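Local coordinates for protein carboxylesterase (EST-2) (Archaeoglobus fulgidus, PDB 5FRD) that probably hydrolyses carboxylic esters as a thermophilic alpha/beta hydrolase, and binds a coenzyme A molecule near its active site, at residues Pro191-Val196 with Glu219-Pro224. Sequence-based numbering, arbitrary orientation.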
loop_
_atom_site.group_PDB
_atom_site.type_symbol
_atom_site.label_atom_id
_atom_site.label_comp_id
_atom_site.label_asym_id
_atom_site.label_seq_id
_atom_site.Cartn_x
_atom_site.Cartn_y
_atom_site.Cartn_z
ATOM N N PRO A 191 -8.439 -12.126 -9.173
ATOM C CA PRO A 191 -7.041 -12.530 -9.166
ATOM C C PRO A 191 -6.253 -11.664 -8.196
ATOM O O PRO A 191 -6.477 -10.451 -8.109
ATOM C CB PRO A 191 -6.586 -12.313 -10.602
ATOM C CG PRO A 191 -7.860 -12.365 -11.398
ATOM C CD PRO A 191 -8.882 -11.749 -10.532
ATOM N N THR A 192 -5.307 -12.273 -7.508
ATOM C CA THR A 192 -4.537 -11.613 -6.475
ATOM C C THR A 192 -3.067 -11.968 -6.657
ATOM O O THR A 192 -2.715 -13.119 -6.913
ATOM C CB THR A 192 -5.082 -11.987 -5.091
ATOM O OG1 THR A 192 -6.452 -11.534 -4.945
ATOM C CG2 THR A 192 -4.333 -11.321 -3.986
ATOM N N LEU A 193 -2.220 -10.969 -6.498
ATOM C CA LEU A 193 -0.767 -11.138 -6.456
ATOM C C LEU A 193 -0.325 -10.699 -5.091
ATOM O O LEU A 193 -0.737 -9.628 -4.605
ATOM C CB LEU A 193 -0.091 -10.308 -7.535
ATOM C CG LEU A 193 1.437 -10.373 -7.586
ATOM C CD1 LEU A 193 1.891 -11.780 -7.946
ATOM C CD2 LEU A 193 1.946 -9.380 -8.590
ATOM N N VAL A 194 0.466 -11.543 -4.420
ATOM C CA VAL A 194 0.910 -11.263 -3.049
ATOM C C VAL A 194 2.422 -11.144 -3.114
ATOM O O VAL A 194 3.090 -12.077 -3.600
ATOM C CB VAL A 194 0.471 -12.378 -2.082
ATOM C CG1 VAL A 194 0.905 -12.100 -0.670
ATOM C CG2 VAL A 194 -1.047 -12.607 -2.147
ATOM N N ILE A 195 2.972 -9.998 -2.721
ATOM C CA ILE A 195 4.383 -9.717 -2.869
ATOM C C ILE A 195 4.969 -9.340 -1.525
ATOM O O ILE A 195 4.401 -8.488 -0.821
ATOM C CB ILE A 195 4.660 -8.560 -3.856
ATOM C CG1 ILE A 195 4.093 -8.846 -5.254
ATOM C CG2 ILE A 195 6.144 -8.266 -3.953
ATOM C CD1 ILE A 195 4.198 -7.680 -6.249
ATOM N N VAL A 196 6.119 -9.925 -1.165
ATOM C CA VAL A 196 6.804 -9.550 0.057
ATOM C C VAL A 196 8.294 -9.628 -0.194
ATOM O O VAL A 196 8.754 -10.490 -0.938
ATOM C CB VAL A 196 6.354 -10.440 1.249
ATOM C CG1 VAL A 196 6.670 -11.903 1.004
ATOM C CG2 VAL A 196 6.937 -9.977 2.570
ATOM N N GLU A 219 -1.198 -15.703 -6.402
ATOM C CA GLU A 219 0.169 -16.128 -6.639
ATOM C C GLU A 219 1.034 -15.376 -5.638
ATOM O O GLU A 219 0.775 -14.200 -5.362
ATOM C CB GLU A 219 0.609 -15.767 -8.010
ATOM C CG GLU A 219 0.154 -16.640 -9.135
ATOM C CD GLU A 219 0.446 -16.019 -10.469
ATOM O OE1 GLU A 219 -0.301 -15.079 -10.825
ATOM O OE2 GLU A 219 1.423 -16.419 -11.133
ATOM N N LEU A 220 2.045 -16.043 -5.087
ATOM C CA LEU A 220 2.960 -15.460 -4.116
ATOM C C LEU A 220 4.305 -15.249 -4.752
ATOM O O LEU A 220 4.839 -16.171 -5.381
ATOM C CB LEU A 220 3.074 -16.383 -2.923
ATOM C CG LEU A 220 4.094 -16.007 -1.860
ATOM C CD1 LEU A 220 3.728 -14.695 -1.162
ATOM C CD2 LEU A 220 4.190 -17.138 -0.845
ATOM N N VAL A 221 4.882 -14.054 -4.591
ATOM C CA VAL A 221 6.205 -13.705 -5.071
ATOM C C VAL A 221 6.986 -13.127 -3.918
ATOM O O VAL A 221 6.635 -12.060 -3.379
ATOM C CB VAL A 221 6.141 -12.682 -6.222
ATOM C CG1 VAL A 221 7.537 -12.271 -6.658
ATOM C CG2 VAL A 221 5.389 -13.287 -7.403
ATOM N N VAL A 222 8.028 -13.827 -3.518
ATOM C CA VAL A 222 8.951 -13.371 -2.507
ATOM C C VAL A 222 10.143 -12.821 -3.275
ATOM O O VAL A 222 10.710 -13.500 -4.136
ATOM C CB VAL A 222 9.376 -14.520 -1.568
ATOM C CG1 VAL A 222 10.373 -14.039 -0.527
ATOM C CG2 VAL A 222 8.149 -15.149 -0.927
ATOM N N ILE A 223 10.539 -11.587 -2.959
ATOM C CA ILE A 223 11.632 -10.914 -3.676
ATOM C C ILE A 223 12.883 -10.907 -2.828
ATOM O O ILE A 223 12.941 -10.276 -1.781
ATOM C CB ILE A 223 11.244 -9.482 -4.092
ATOM C CG1 ILE A 223 10.037 -9.601 -5.039
ATOM C CG2 ILE A 223 12.431 -8.761 -4.755
ATOM C CD1 ILE A 223 9.572 -8.348 -5.730
ATOM N N PRO A 224 13.928 -11.616 -3.290
ATOM C CA PRO A 224 15.156 -11.616 -2.501
ATOM C C PRO A 224 15.849 -10.266 -2.361
ATOM O O PRO A 224 15.756 -9.445 -3.264
ATOM C CB PRO A 224 16.063 -12.581 -3.287
ATOM C CG PRO A 224 15.176 -13.372 -4.152
ATOM C CD PRO A 224 14.010 -12.502 -4.472
#
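Val194 pairs with Leu220 across two neighbouring parallel strands, 192-197 and 218-223, which helix 205-214 links into a beta-alpha-beta unit at the edge of the alpha/beta-hydrolase sheet. Five backbone hydrogen bonds join them. Val194 serves both ways: its N gives to Glu219 O at 2.8 Å, and its O takes Val221 N in a nearly straight bond, N-H...O 164°. Two residues further on, Val196 repeats the pattern, giving to Val221 O and accepting from Ile223 N.

Valine and isoleucine, branched at CB, suit the extended backbone, and with two leucines they form an apolar layer on each face. Val194, Val196 and Leu220 touch helix 205-214, and Val222 lies on the same face beside Val196. The opposite face, carrying Leu193, Ile195 and Val221, lies toward helix 235-249, where Leu193 touches Phe245 and Ile195 touches Phe238. Glu219, near the start of the outermost strand, points to that same face, and its partly exposed position suits a charged side chain, which touches Lys248.

Leu220 shows how a longer chain bridges the strands. Its CB leaves on the helix 205-214 side, and CG stands anti to the backbone N (chi1 174°). From there Leu220 CD1 bends back to lie 3.6 Å from Val194 O and 3.9 Å from Val194 CG1; the side chain also touches Glu209 and His212 of the helix. On the other face Leu193 does likewise, Leu193 CD1 packing 3.8 Å from Val221 CG2.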